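Local coordinates for 3-oxoacyl-[acyl-carrier protein] synthase (Thermus thermophilus, PDB 1UB7), which probably catalyses the first condensation of fatty acid synthesis, joining acetyl-CoA and malonyl-ACP to give acetoacetyl-ACP, at residues A233-P237 and E238-L242; L262-R266 and V267-V271; G67-E70 and G71-A74; E138-S141 and K142-D145. One frame throughout, in Å; residues are numbered along the deposited sequence.

Contact 1: A233-P237 and E238-L242; sequences AGLTP and EDIRL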
ATOM      1  N   ALA A 233       3.613 -21.310  14.324  1.00 52.38           N
ATOM      2  CA  ALA A 233       2.256 -21.427  14.855  1.00 53.29           C
ATOM      3  C   ALA A 233       2.125 -22.406  16.031  1.00 55.35           C
ATOM      4  O   ALA A 233       1.114 -22.409  16.732  1.00 56.63           O
ATOM      5  CB  ALA A 233       1.297 -21.841  13.731  1.00 56.87           C
ATOM      6  N   GLY A 234       3.137 -23.243  16.245  1.00 56.51           N
ATOM      7  CA  GLY A 234       3.073 -24.205  17.334  1.00 56.36           C
ATOM      8  C   GLY A 234       2.331 -25.480  16.944  1.00 58.63           C
ATOM      9  O   GLY A 234       1.649 -26.095  17.768  1.00 56.06           O
ATOM     10  N   LEU A 235       2.475 -25.880  15.683  1.00 55.42           N
ATOM     11  CA  LEU A 235       1.817 -27.071  15.166  1.00 50.53           C
ATOM     12  C   LEU A 235       2.796 -27.818  14.271  1.00 54.21           C
ATOM     13  O   LEU A 235       3.990 -27.518  14.246  1.00 54.04           O
ATOM     14  CB  LEU A 235       0.592 -26.675  14.330  1.00 48.57           C
ATOM     15  CG  LEU A 235      -0.514 -25.803  14.933  1.00 48.29           C
ATOM     16  CD1 LEU A 235      -1.462 -25.366  13.827  1.00 49.61           C
ATOM     17  CD2 LEU A 235      -1.272 -26.562  16.001  1.00 42.14           C
ATOM     18  N   THR A 236       2.272 -28.788  13.529  1.00 54.19           N
ATOM     19  CA  THR A 236       3.067 -29.582  12.603  1.00 53.77           C
ATOM     20  C   THR A 236       2.150 -29.789  11.417  1.00 52.70           C
ATOM     21  O   THR A 236       0.938 -29.644  11.548  1.00 49.71           O
ATOM     22  CB  THR A 236       3.420 -30.967  13.183  1.00 57.77           C
ATOM     23  OG1 THR A 236       2.271 -31.823  13.117  1.00 63.95           O
ATOM     24  CG2 THR A 236       3.855 -30.842  14.642  1.00 57.73           C
ATOM     25  N   PRO A 237       2.710 -30.147  10.251  1.00 53.18           N
ATOM     26  CA  PRO A 237       1.907 -30.371   9.043  1.00 56.03           C
ATOM     27  C   PRO A 237       0.646 -31.207   9.296  1.00 60.10           C
ATOM     28  O   PRO A 237      -0.423 -30.945   8.743  1.00 61.35           O
ATOM     29  CB  PRO A 237       2.890 -31.067   8.105  1.00 50.02           C
ATOM     30  CG  PRO A 237       4.201 -30.435   8.485  1.00 49.23           C
ATOM     31  CD  PRO A 237       4.135 -30.427   9.999  1.00 46.20           C
ATOM     32  N   GLU A 238       0.782 -32.210  10.152  1.00 68.04           N
ATOM     33  CA  GLU A 238      -0.321 -33.103  10.478  1.00 72.14           C
ATOM     34  C   GLU A 238      -1.458 -32.389  11.189  1.00 69.10           C
ATOM     35  O   GLU A 238      -2.555 -32.929  11.309  1.00 70.98           O
ATOM     36  CB  GLU A 238       0.186 -34.265  11.340  1.00 77.71           C
ATOM     37  CG  GLU A 238       1.167 -35.169  10.617  1.00 89.83           C
ATOM     38  CD  GLU A 238       2.334 -34.399  10.018  1.00 99.23           C
ATOM     39  OE1 GLU A 238       3.128 -33.817  10.790  1.00 98.73           O
ATOM     40  OE2 GLU A 238       2.448 -34.370   8.770  1.00105.80           O
ATOM     41  N   ASP A 239      -1.197 -31.181  11.675  1.00 64.35           N
ATOM     42  CA  ASP A 239      -2.229 -30.412  12.354  1.00 60.69           C
ATOM     43  C   ASP A 239      -3.022 -29.563  11.356  1.00 60.42           C
ATOM     44  O   ASP A 239      -4.094 -29.039  11.689  1.00 60.11           O
ATOM     45  CB  ASP A 239      -1.609 -29.497  13.408  1.00 63.64           C
ATOM     46  CG  ASP A 239      -1.191 -30.241  14.654  1.00 61.76           C
ATOM     47  OD1 ASP A 239      -2.066 -30.853  15.300  1.00 55.82           O
ATOM     48  OD2 ASP A 239       0.012 -30.208  14.986  1.00 64.26           O
ATOM     49  N   ILE A 240      -2.504 -29.445  10.134  1.00 54.86           N
ATOM     50  CA  ILE A 240      -3.146 -28.635   9.104  1.00 50.72           C
ATOM     51  C   ILE A 240      -4.235 -29.354   8.317  1.00 51.19           C
ATOM     52  O   ILE A 240      -3.955 -30.310   7.594  1.00 58.21           O
ATOM     53  CB  ILE A 240      -2.098 -28.072   8.101  1.00 48.82           C
ATOM     54  CG1 ILE A 240      -0.963 -27.365   8.854  1.00 48.79           C
ATOM     55  CG2 ILE A 240      -2.758 -27.071   7.168  1.00 44.10           C
ATOM     56  CD1 ILE A 240      -1.435 -26.243   9.798  1.00 45.37           C
ATOM     57  N   ARG A 241      -5.472 -28.874   8.458  1.00 51.64           N
ATOM     58  CA  ARG A 241      -6.647 -29.417   7.763  1.00 51.46           C
ATOM     59  C   ARG A 241      -6.605 -29.158   6.248  1.00 51.10           C
ATOM     60  O   ARG A 241      -6.958 -30.028   5.451  1.00 56.42           O
ATOM     61  CB  ARG A 241      -7.927 -28.809   8.363  1.00 53.75           C
ATOM     62  CG  ARG A 241      -9.227 -29.081   7.594  1.00 53.98           C
ATOM     63  CD  ARG A 241      -9.531 -30.567   7.467  1.00 56.07           C
ATOM     64  NE  ARG A 241      -9.540 -31.241   8.765  1.00 59.15           N
ATOM     65  CZ  ARG A 241      -9.870 -32.518   8.946  1.00 57.30           C
ATOM     66  NH1 ARG A 241     -10.226 -33.270   7.909  1.00 51.47           N
ATOM     67  NH2 ARG A 241      -9.835 -33.047  10.165  1.00 51.53           N
ATOM     68  N   LEU A 242      -6.182 -27.966   5.847  1.00 47.30           N
ATOM     69  CA  LEU A 242      -6.107 -27.656   4.425  1.00 47.38           C
ATOM     70  C   LEU A 242      -5.059 -26.584   4.138  1.00 46.52           C
ATOM     71  O   LEU A 242      -4.963 -25.582   4.854  1.00 46.73           O
ATOM     72  CB  LEU A 242      -7.473 -27.200   3.912  1.00 41.79           C
ATOM     73  CG  LEU A 242      -7.623 -26.822   2.434  1.00 42.57           C
ATOM     74  CD1 LEU A 242      -7.569 -28.064   1.562  1.00 44.27           C
ATOM     75  CD2 LEU A 242      -8.950 -26.107   2.230  1.00 38.89           C
TER
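D239 folds back over L235 and T236, and its side chain makes a local contact from CB to carboxylate. CB starts against the backbone, 3.2 Å from T236 O. CB also meets L235 CB at 3.7 Å. CG then passes L235 CD2 at 3.9 Å. The tip ends at OD2, which accepts a hydrogen bond from T236 N at 3.0 Å. OD2 uses its anti lone pair, and the bond is clearly bent (135° at the hydrogen). The first torsion explains this reach: CG stands anti to the carbonyl carbon (chi1 -76°), on the side of the backbone N, which carries the carboxylate back over the start of the turn. This bond resembles one half of a capping box, at the start of the short 3-10 turn 237-239. The reciprocal half is absent: D239 N bonds to T236 O, from above the carbonyl plane, and not to the T236 hydroxyl. I240 N closes the turn on P237 O at 2.9 Å. A second carboxylate comes from E238. Its chain bends at chi2 (54°) and brings OE1 to T236 OG1, which donates to it at 3.2 Å from above the carboxylate plane. L235 CD1 meets I240 CD1 at 4.1 Å, and both residues also pack on I230 of helix 211-233 and on H300. The turn lies in the loop from helix 211-233 to strand 242-245. Each carboxylate takes one T236 donor, OD2 the N-H and OE1 the hydroxyl, so both acids hold T236 and would probably stay ionised.

Contact 2: L262-R266 and V267-V271; sequences LPWER and VAVNV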
ATOM      1  N   LEU A 262       2.036 -34.432   1.210  1.00 73.86           N
ATOM      2  CA  LEU A 262       0.615 -34.123   1.263  1.00 70.55           C
ATOM      3  C   LEU A 262      -0.246 -34.682   0.141  1.00 67.22           C
ATOM      4  O   LEU A 262       0.173 -34.750  -1.017  1.00 62.38           O
ATOM      5  CB  LEU A 262       0.413 -32.605   1.306  1.00 68.38           C
ATOM      6  CG  LEU A 262       0.736 -31.844   2.592  1.00 69.76           C
ATOM      7  CD1 LEU A 262       0.618 -30.349   2.322  1.00 68.77           C
ATOM      8  CD2 LEU A 262      -0.220 -32.273   3.714  1.00 66.21           C
ATOM      9  N   PRO A 263      -1.469 -35.109   0.491  1.00 68.29           N
ATOM     10  CA  PRO A 263      -2.460 -35.665  -0.438  1.00 70.19           C
ATOM     11  C   PRO A 263      -3.272 -34.496  -1.002  1.00 71.00           C
ATOM     12  O   PRO A 263      -3.549 -33.534  -0.280  1.00 73.40           O
ATOM     13  CB  PRO A 263      -3.293 -36.582   0.458  1.00 67.83           C
ATOM     14  CG  PRO A 263      -3.271 -35.872   1.774  1.00 67.70           C
ATOM     15  CD  PRO A 263      -1.834 -35.409   1.892  1.00 65.81           C
ATOM     16  N   TRP A 264      -3.645 -34.566  -2.280  1.00 71.76           N
ATOM     17  CA  TRP A 264      -4.399 -33.484  -2.911  1.00 70.90           C
ATOM     18  C   TRP A 264      -5.653 -33.039  -2.163  1.00 72.47           C
ATOM     19  O   TRP A 264      -6.169 -31.947  -2.400  1.00 72.76           O
ATOM     20  CB  TRP A 264      -4.772 -33.865  -4.338  1.00 66.65           C
ATOM     21  CG  TRP A 264      -3.657 -33.669  -5.299  1.00 69.25           C
ATOM     22  CD1 TRP A 264      -2.900 -34.635  -5.887  1.00 67.66           C
ATOM     23  CD2 TRP A 264      -3.165 -32.417  -5.793  1.00 74.46           C
ATOM     24  NE1 TRP A 264      -1.967 -34.068  -6.724  1.00 67.09           N
ATOM     25  CE2 TRP A 264      -2.107 -32.706  -6.685  1.00 71.55           C
ATOM     26  CE3 TRP A 264      -3.516 -31.076  -5.568  1.00 71.41           C
ATOM     27  CZ2 TRP A 264      -1.395 -31.705  -7.354  1.00 70.59           C
ATOM     28  CZ3 TRP A 264      -2.806 -30.081  -6.236  1.00 65.35           C
ATOM     29  CH2 TRP A 264      -1.758 -30.403  -7.119  1.00 67.92           C
ATOM     30  N   GLU A 265      -6.133 -33.888  -1.261  1.00 73.92           N
ATOM     31  CA  GLU A 265      -7.327 -33.610  -0.466  1.00 73.92           C
ATOM     32  C   GLU A 265      -7.099 -32.511   0.577  1.00 70.99           C
ATOM     33  O   GLU A 265      -8.046 -31.871   1.039  1.00 67.48           O
ATOM     34  CB  GLU A 265      -7.756 -34.891   0.240  1.00 76.17           C
ATOM     35  CG  GLU A 265      -6.612 -35.512   1.011  1.00 85.70           C
ATOM     36  CD  GLU A 265      -6.996 -36.778   1.733  1.00 89.61           C
ATOM     37  OE1 GLU A 265      -7.892 -36.725   2.602  1.00 96.14           O
ATOM     38  OE2 GLU A 265      -6.392 -37.827   1.431  1.00 89.50           O
ATOM     39  N   ARG A 266      -5.841 -32.308   0.955  1.00 68.57           N
ATOM     40  CA  ARG A 266      -5.483 -31.296   1.942  1.00 68.42           C
ATOM     41  C   ARG A 266      -4.847 -30.080   1.276  1.00 65.79           C
ATOM     42  O   ARG A 266      -4.113 -29.328   1.908  1.00 66.66           O
ATOM     43  CB  ARG A 266      -4.525 -31.891   2.977  1.00 70.81           C
ATOM     44  CG  ARG A 266      -5.201 -32.831   3.962  1.00 71.39           C
ATOM     45  CD  ARG A 266      -4.183 -33.670   4.713  1.00 78.80           C
ATOM     46  NE  ARG A 266      -3.218 -32.861   5.454  1.00 82.53           N
ATOM     47  CZ  ARG A 266      -2.218 -33.366   6.172  1.00 82.18           C
ATOM     48  NH1 ARG A 266      -2.054 -34.681   6.240  1.00 82.36           N
ATOM     49  NH2 ARG A 266      -1.391 -32.559   6.829  1.00 81.67           N
ATOM     50  N   VAL A 267      -5.140 -29.906  -0.008  1.00 60.19           N
ATOM     51  CA  VAL A 267      -4.631 -28.790  -0.788  1.00 55.89           C
ATOM     52  C   VAL A 267      -5.752 -28.216  -1.641  1.00 58.79           C
ATOM     53  O   VAL A 267      -6.447 -28.959  -2.340  1.00 58.51           O
ATOM     54  CB  VAL A 267      -3.508 -29.227  -1.721  1.00 55.84           C
ATOM     55  CG1 VAL A 267      -3.195 -28.111  -2.713  1.00 52.86           C
ATOM     56  CG2 VAL A 267      -2.275 -29.584  -0.901  1.00 60.09           C
ATOM     57  N   ALA A 268      -5.910 -26.893  -1.591  1.00 54.27           N
ATOM     58  CA  ALA A 268      -6.951 -26.201  -2.345  1.00 49.28           C
ATOM     59  C   ALA A 268      -6.512 -25.834  -3.755  1.00 42.55           C
ATOM     60  O   ALA A 268      -5.435 -25.288  -3.955  1.00 46.82           O
ATOM     61  CB  ALA A 268      -7.377 -24.949  -1.599  1.00 50.69           C
ATOM     62  N   VAL A 269      -7.358 -26.121  -4.734  1.00 43.89           N
ATOM     63  CA  VAL A 269      -7.031 -25.800  -6.124  1.00 47.54           C
ATOM     64  C   VAL A 269      -8.217 -25.224  -6.876  1.00 45.13           C
ATOM     65  O   VAL A 269      -9.361 -25.606  -6.642  1.00 54.89           O
ATOM     66  CB  VAL A 269      -6.559 -27.055  -6.924  1.00 46.19           C
ATOM     67  CG1 VAL A 269      -5.987 -26.626  -8.272  1.00 40.83           C
ATOM     68  CG2 VAL A 269      -5.520 -27.843  -6.127  1.00 45.12           C
ATOM     69  N   ASN A 270      -7.935 -24.295  -7.776  1.00 42.10           N
ATOM     70  CA  ASN A 270      -8.965 -23.700  -8.603  1.00 43.44           C
ATOM     71  C   ASN A 270      -8.293 -22.944  -9.738  1.00 41.89           C
ATOM     72  O   ASN A 270      -8.959 -22.357 -10.584  1.00 42.05           O
ATOM     73  CB  ASN A 270      -9.916 -22.802  -7.768  1.00 49.77           C
ATOM     74  CG  ASN A 270      -9.280 -21.489  -7.283  1.00 55.93           C
ATOM     75  OD1 ASN A 270      -9.623 -21.001  -6.204  1.00 60.01           O
ATOM     76  ND2 ASN A 270      -8.392 -20.900  -8.084  1.00 56.52           N
ATOM     77  N   VAL A 271      -6.958 -22.985  -9.757  1.00 44.58           N
ATOM     78  CA  VAL A 271      -6.186 -22.311 -10.802  1.00 48.51           C
ATOM     79  C   VAL A 271      -6.622 -22.825 -12.168  1.00 52.04           C
ATOM     80  O   VAL A 271      -6.413 -22.167 -13.188  1.00 58.23           O
ATOM     81  CB  VAL A 271      -4.649 -22.540 -10.643  1.00 45.70           C
ATOM     82  CG1 VAL A 271      -4.302 -24.022 -10.732  1.00 50.88           C
ATOM     83  CG2 VAL A 271      -3.907 -21.790 -11.722  1.00 43.51           C
TER
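W264 reaches forward to V267 and V269 from a short 3-10 turn, 264-265. The turn lies in the loop between helix 250-258 and helix 271-274, in the C-terminal part of this thiolase-like fold. The apolar contacts come first. The indole meets two valines with one corner of its six-membered ring. CZ3 lies 3.5 Å from V269 CG2, and the ring also comes to 4.1 Å from V267 CG1 at the same CZ3. Both methyls approach the ring at an oblique angle. V267 sends its branches two ways. CG1 is anti to the backbone N (chi1 169°) and goes to the indole, while CG2 turns back to L262 CD1 at 4.4 Å. V267 also packs on I253 and R257, so it touches both the turn and helix 250-258.

Within the two segments, two backbone hydrogen bonds make the turn. V267 N donates weakly to W264 O at 3.3 Å, and R266 N bonds to P263 O at 2.9 Å. Beyond the turn, Q247 bonds to the backbone of A268, N270 and V271, and R266 and A268 bond to F243 of strand 242-245. These bonds fix the extended run that leads to the next helix.

Two cationic groups meet flat or apolar surfaces here. R257 makes a cation-pi contact with the W264 ring. The R266 guanidinium has L262 CD2 over one face, 3.2 Å above its plane and displaced toward the rim.

Contact 3: G67-E70 and G71-A74; sequences GALE and GVDA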
ATOM      1  N   GLY A  67     -24.629  -7.661   7.706  1.00 39.02           N
ATOM      2  CA  GLY A  67     -24.183  -6.776   8.770  1.00 41.57           C
ATOM      3  C   GLY A  67     -22.721  -6.895   9.159  1.00 40.46           C
ATOM      4  O   GLY A  67     -22.302  -6.352  10.187  1.00 42.15           O
ATOM      5  N   ALA A  68     -21.938  -7.586   8.337  1.00 35.34           N
ATOM      6  CA  ALA A  68     -20.523  -7.797   8.633  1.00 36.87           C
ATOM      7  C   ALA A  68     -19.632  -6.552   8.634  1.00 33.86           C
ATOM      8  O   ALA A  68     -18.606  -6.536   9.315  1.00 35.09           O
ATOM      9  CB  ALA A  68     -19.942  -8.848   7.683  1.00 31.65           C
ATOM     10  N   LEU A  69     -20.005  -5.510   7.892  1.00 34.88           N
ATOM     11  CA  LEU A  69     -19.162  -4.318   7.843  1.00 29.82           C
ATOM     12  C   LEU A  69     -19.358  -3.431   9.052  1.00 38.86           C
ATOM     13  O   LEU A  69     -18.720  -2.388   9.190  1.00 41.18           O
ATOM     14  CB  LEU A  69     -19.412  -3.525   6.573  1.00 19.84           C
ATOM     15  CG  LEU A  69     -19.133  -4.261   5.263  1.00 28.28           C
ATOM     16  CD1 LEU A  69     -19.200  -3.275   4.110  1.00 27.47           C
ATOM     17  CD2 LEU A  69     -17.773  -4.910   5.318  1.00 28.12           C
ATOM     18  N   GLU A  70     -20.240  -3.862   9.939  1.00 43.26           N
ATOM     19  CA  GLU A  70     -20.504  -3.110  11.145  1.00 45.38           C
ATOM     20  C   GLU A  70     -19.259  -3.186  12.018  1.00 39.86           C
ATOM     21  O   GLU A  70     -18.768  -4.279  12.317  1.00 39.87           O
ATOM     22  CB  GLU A  70     -21.698  -3.717  11.879  1.00 41.17           C
ATOM     23  CG  GLU A  70     -22.118  -2.952  13.108  1.00 49.22           C
ATOM     24  CD  GLU A  70     -23.261  -3.629  13.827  1.00 60.32           C
ATOM     25  OE1 GLU A  70     -24.017  -4.376  13.151  1.00 64.40           O
ATOM     26  OE2 GLU A  70     -23.406  -3.408  15.056  1.00 54.65           O
ATOM     27  N   GLY A  71     -18.744  -2.027  12.412  1.00 40.12           N
ATOM     28  CA  GLY A  71     -17.568  -1.999  13.263  1.00 33.98           C
ATOM     29  C   GLY A  71     -16.263  -1.946  12.493  1.00 43.26           C
ATOM     30  O   GLY A  71     -15.182  -1.911  13.094  1.00 42.09           O
ATOM     31  N   VAL A  72     -16.355  -1.941  11.166  1.00 34.23           N
ATOM     32  CA  VAL A  72     -15.168  -1.889  10.335  1.00 35.37           C
ATOM     33  C   VAL A  72     -14.601  -0.467  10.271  1.00 38.23           C
ATOM     34  O   VAL A  72     -15.256   0.443   9.762  1.00 37.72           O
ATOM     35  CB  VAL A  72     -15.490  -2.410   8.914  1.00 35.73           C
ATOM     36  CG1 VAL A  72     -14.443  -1.914   7.902  1.00 32.14           C
ATOM     37  CG2 VAL A  72     -15.532  -3.927   8.943  1.00 27.34           C
ATOM     38  N   ASP A  73     -13.380  -0.284  10.779  1.00 36.74           N
ATOM     39  CA  ASP A  73     -12.755   1.035  10.772  1.00 37.58           C
ATOM     40  C   ASP A  73     -11.658   1.170   9.738  1.00 35.04           C
ATOM     41  O   ASP A  73     -11.018   2.214   9.669  1.00 30.11           O
ATOM     42  CB  ASP A  73     -12.118   1.365  12.119  1.00 40.82           C
ATOM     43  CG  ASP A  73     -13.025   1.091  13.279  1.00 40.42           C
ATOM     44  OD1 ASP A  73     -14.224   1.447  13.201  1.00 54.08           O
ATOM     45  OD2 ASP A  73     -12.525   0.528  14.275  1.00 41.67           O
ATOM     46  N   ALA A  74     -11.422   0.136   8.939  1.00 31.04           N
ATOM     47  CA  ALA A  74     -10.349   0.243   7.963  1.00 34.04           C
ATOM     48  C   ALA A  74     -10.511  -0.647   6.760  1.00 33.64           C
ATOM     49  O   ALA A  74     -10.915  -1.807   6.870  1.00 31.03           O
ATOM     50  CB  ALA A  74      -8.985  -0.050   8.630  1.00 25.06           C
TER
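V72 meets the flat peptide group of L69 and E70 at its carbonyl oxygen. V72 N donates to L69 O at 3.1 Å, and the bond is fairly straight (157° at the hydrogen). The donor comes in tilted above the carbonyl plane and not on a lone pair. V72 CB sits close by, 3.2 Å from L69 O. V72 CG2 lies 3.5 Å from the same oxygen, so bond and side chain crowd round one atom. The torsion of V72 helps: CG1 is anti to the backbone N (chi1 160°), which leaves CG2 beside that N and close to L69. There CG2 also approaches L69 CD2 at 4.4 Å.

The next peptide runs from E70 to G71. E70 CG is anti to its own backbone N (chi1 -176°), beside the carbonyl carbon, and the extended chain leads the carboxylate away from V72. E70 O accepts a bond from K131 NZ.

L69 and V72 also share L99 as an apolar neighbour, and L69 packs on V58 and L62 of helix 50-64.

Two overlapping beta turns result. A type I turn spans G67 to E70, and a type II turn spans L69 to V72. G71 has positive phi at the third place of the type II turn, a position commonly taken by glycine. The pair is a helix-to-strand connection, leading from helix 50-64 into strand 72-78 of the N-terminal sheet of the thiolase-like fold.

Contact 4: E138-S141 and K142-D145; sequences EALS and KIID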
ATOM      1  N   GLU A 138      -7.639  -7.936  -8.327  1.00 43.40           N
ATOM      2  CA  GLU A 138      -6.790  -7.730  -9.511  1.00 41.43           C
ATOM      3  C   GLU A 138      -7.499  -7.794 -10.853  1.00 37.81           C
ATOM      4  O   GLU A 138      -8.273  -8.706 -11.104  1.00 44.18           O
ATOM      5  CB  GLU A 138      -5.681  -8.783  -9.548  1.00 39.29           C
ATOM      6  CG  GLU A 138      -4.636  -8.632  -8.475  1.00 52.08           C
ATOM      7  CD  GLU A 138      -3.544  -7.664  -8.864  1.00 50.49           C
ATOM      8  OE1 GLU A 138      -3.855  -6.592  -9.424  1.00 52.59           O
ATOM      9  OE2 GLU A 138      -2.366  -7.977  -8.598  1.00 60.30           O
ATOM     10  N   ALA A 139      -7.214  -6.830 -11.720  1.00 40.01           N
ATOM     11  CA  ALA A 139      -7.778  -6.814 -13.068  1.00 39.83           C
ATOM     12  C   ALA A 139      -6.563  -6.900 -13.994  1.00 39.56           C
ATOM     13  O   ALA A 139      -6.226  -5.948 -14.687  1.00 37.74           O
ATOM     14  CB  ALA A 139      -8.540  -5.520 -13.320  1.00 45.04           C
ATOM     15  N   LEU A 140      -5.896  -8.045 -13.986  1.00 39.65           N
ATOM     16  CA  LEU A 140      -4.703  -8.222 -14.800  1.00 47.69           C
ATOM     17  C   LEU A 140      -4.967  -8.101 -16.285  1.00 48.39           C
ATOM     18  O   LEU A 140      -4.091  -7.692 -17.042  1.00 50.24           O
ATOM     19  CB  LEU A 140      -4.055  -9.562 -14.477  1.00 42.86           C
ATOM     20  CG  LEU A 140      -3.519  -9.523 -13.041  1.00 56.22           C
ATOM     21  CD1 LEU A 140      -3.271 -10.934 -12.508  1.00 51.17           C
ATOM     22  CD2 LEU A 140      -2.256  -8.656 -13.018  1.00 38.84           C
ATOM     23  N   SER A 141      -6.184  -8.428 -16.700  1.00 48.11           N
ATOM     24  CA  SER A 141      -6.536  -8.347 -18.109  1.00 49.13           C
ATOM     25  C   SER A 141      -6.421  -6.928 -18.636  1.00 44.75           C
ATOM     26  O   SER A 141      -6.659  -6.683 -19.811  1.00 56.69           O
ATOM     27  CB  SER A 141      -7.961  -8.854 -18.331  1.00 43.67           C
ATOM     28  OG  SER A 141      -8.909  -7.981 -17.761  1.00 41.26           O
ATOM     29  N   LYS A 142      -6.045  -5.993 -17.778  1.00 44.37           N
ATOM     30  CA  LYS A 142      -5.940  -4.601 -18.209  1.00 49.15           C
ATOM     31  C   LYS A 142      -4.506  -4.159 -18.477  1.00 47.26           C
ATOM     32  O   LYS A 142      -4.290  -3.100 -19.060  1.00 49.12           O
ATOM     33  CB  LYS A 142      -6.556  -3.673 -17.156  1.00 47.68           C
ATOM     34  CG  LYS A 142      -7.910  -4.121 -16.629  1.00 50.61           C
ATOM     35  CD  LYS A 142      -9.034  -3.905 -17.614  1.00 49.18           C
ATOM     36  CE  LYS A 142     -10.371  -4.272 -16.979  1.00 49.56           C
ATOM     37  NZ  LYS A 142     -11.537  -3.845 -17.802  1.00 52.89           N
ATOM     38  N   ILE A 143      -3.535  -4.958 -18.035  1.00 46.78           N
ATOM     39  CA  ILE A 143      -2.116  -4.640 -18.227  1.00 49.36           C
ATOM     40  C   ILE A 143      -1.385  -5.806 -18.883  1.00 51.63           C
ATOM     41  O   ILE A 143      -0.167  -5.788 -19.047  1.00 51.56           O
ATOM     42  CB  ILE A 143      -1.402  -4.335 -16.878  1.00 45.50           C
ATOM     43  CG1 ILE A 143      -1.588  -5.514 -15.917  1.00 44.48           C
ATOM     44  CG2 ILE A 143      -1.954  -3.059 -16.266  1.00 46.87           C
ATOM     45  CD1 ILE A 143      -0.467  -5.680 -14.904  1.00 47.14           C
ATOM     46  N   ILE A 144      -2.144  -6.828 -19.244  1.00 59.63           N
ATOM     47  CA  ILE A 144      -1.580  -8.011 -19.861  1.00 62.10           C
ATOM     48  C   ILE A 144      -1.468  -7.826 -21.373  1.00 66.75           C
ATOM     49  O   ILE A 144      -2.368  -7.266 -22.004  1.00 65.11           O
ATOM     50  CB  ILE A 144      -2.470  -9.229 -19.562  1.00 60.73           C
ATOM     51  CG1 ILE A 144      -1.810 -10.504 -20.074  1.00 66.09           C
ATOM     52  CG2 ILE A 144      -3.831  -9.049 -20.213  1.00 63.31           C
ATOM     53  CD1 ILE A 144      -2.649 -11.738 -19.846  1.00 74.16           C
ATOM     54  N   ASP A 145      -0.350  -8.268 -21.946  1.00 70.98           N
ATOM     55  CA  ASP A 145      -0.166  -8.185 -23.390  1.00 79.07           C
ATOM     56  C   ASP A 145      -0.854  -9.406 -23.973  1.00 79.95           C
ATOM     57  O   ASP A 145      -0.300 -10.508 -23.953  1.00 77.31           O
ATOM     58  CB  ASP A 145       1.311  -8.216 -23.777  1.00 84.02           C
ATOM     59  CG  ASP A 145       1.512  -8.366 -25.281  1.00 86.07           C
ATOM     60  OD1 ASP A 145       0.975  -7.531 -26.043  1.00 84.41           O
ATOM     61  OD2 ASP A 145       2.199  -9.320 -25.699  1.00 89.11           O
TER
HETATM   62  O   HOH W   1     -11.144  -6.917 -19.003  1.00 45.93           O
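L140 O closes a short turn, taking I143 N at 3.0 Å (165° at the hydrogen) and, weakly, I144 N at 3.1 Å. The turn lies in the loop between strand 131-138 and helix 149-152, with L140 near the predicted active-site residue N276. The side chains then pack in three places. L140 CD2 meets I143 CD1 at 4.0 Å, and the two side chains cross at an angle. I144 CG2 rests on S141 CA at 3.5 Å. K142 lies over A139: its CG is 3.6 Å from A139 CB, and a bend at chi2 (-74°) turns the rest of the chain away from A139, to E48 and Y49. NZ bonds to E48 O and makes a cation-pi contact with Y49. A water links the two polar tips, donating to S141 OG at 2.8 Å and reaching K142 NZ weakly at 3.3 Å. On the dimer side, K142 packs on V193 and I143 on F86 of the second subunit. S141 OG is thus gripped by D157 and the water, and K142 NZ by E48 O and, weakly, the water. The nearby carbonyl and Y49 ring would tend to stabilise the lysine in its charged form.

Contacts 1 and 2 are neighbours, with centres about 15 Å apart. P237 O lies 2.7 Å from R266 NH2, and L242 CD1 lies 3.4 Å from V267 N, so the two loops pack on each other. Contact 4 is on the other side of the chain's centre from contact 1, but its nearest atoms come to about 11 Å from contact 2. The predicted active-site residues lie near these two: the side chain of L140 is about 5 Å from that of N276, and the side chain of A268 is about 10 Å from that of H246. Contact 3 lies away from the predicted site, with nearest atoms about 17 Å from contact 4.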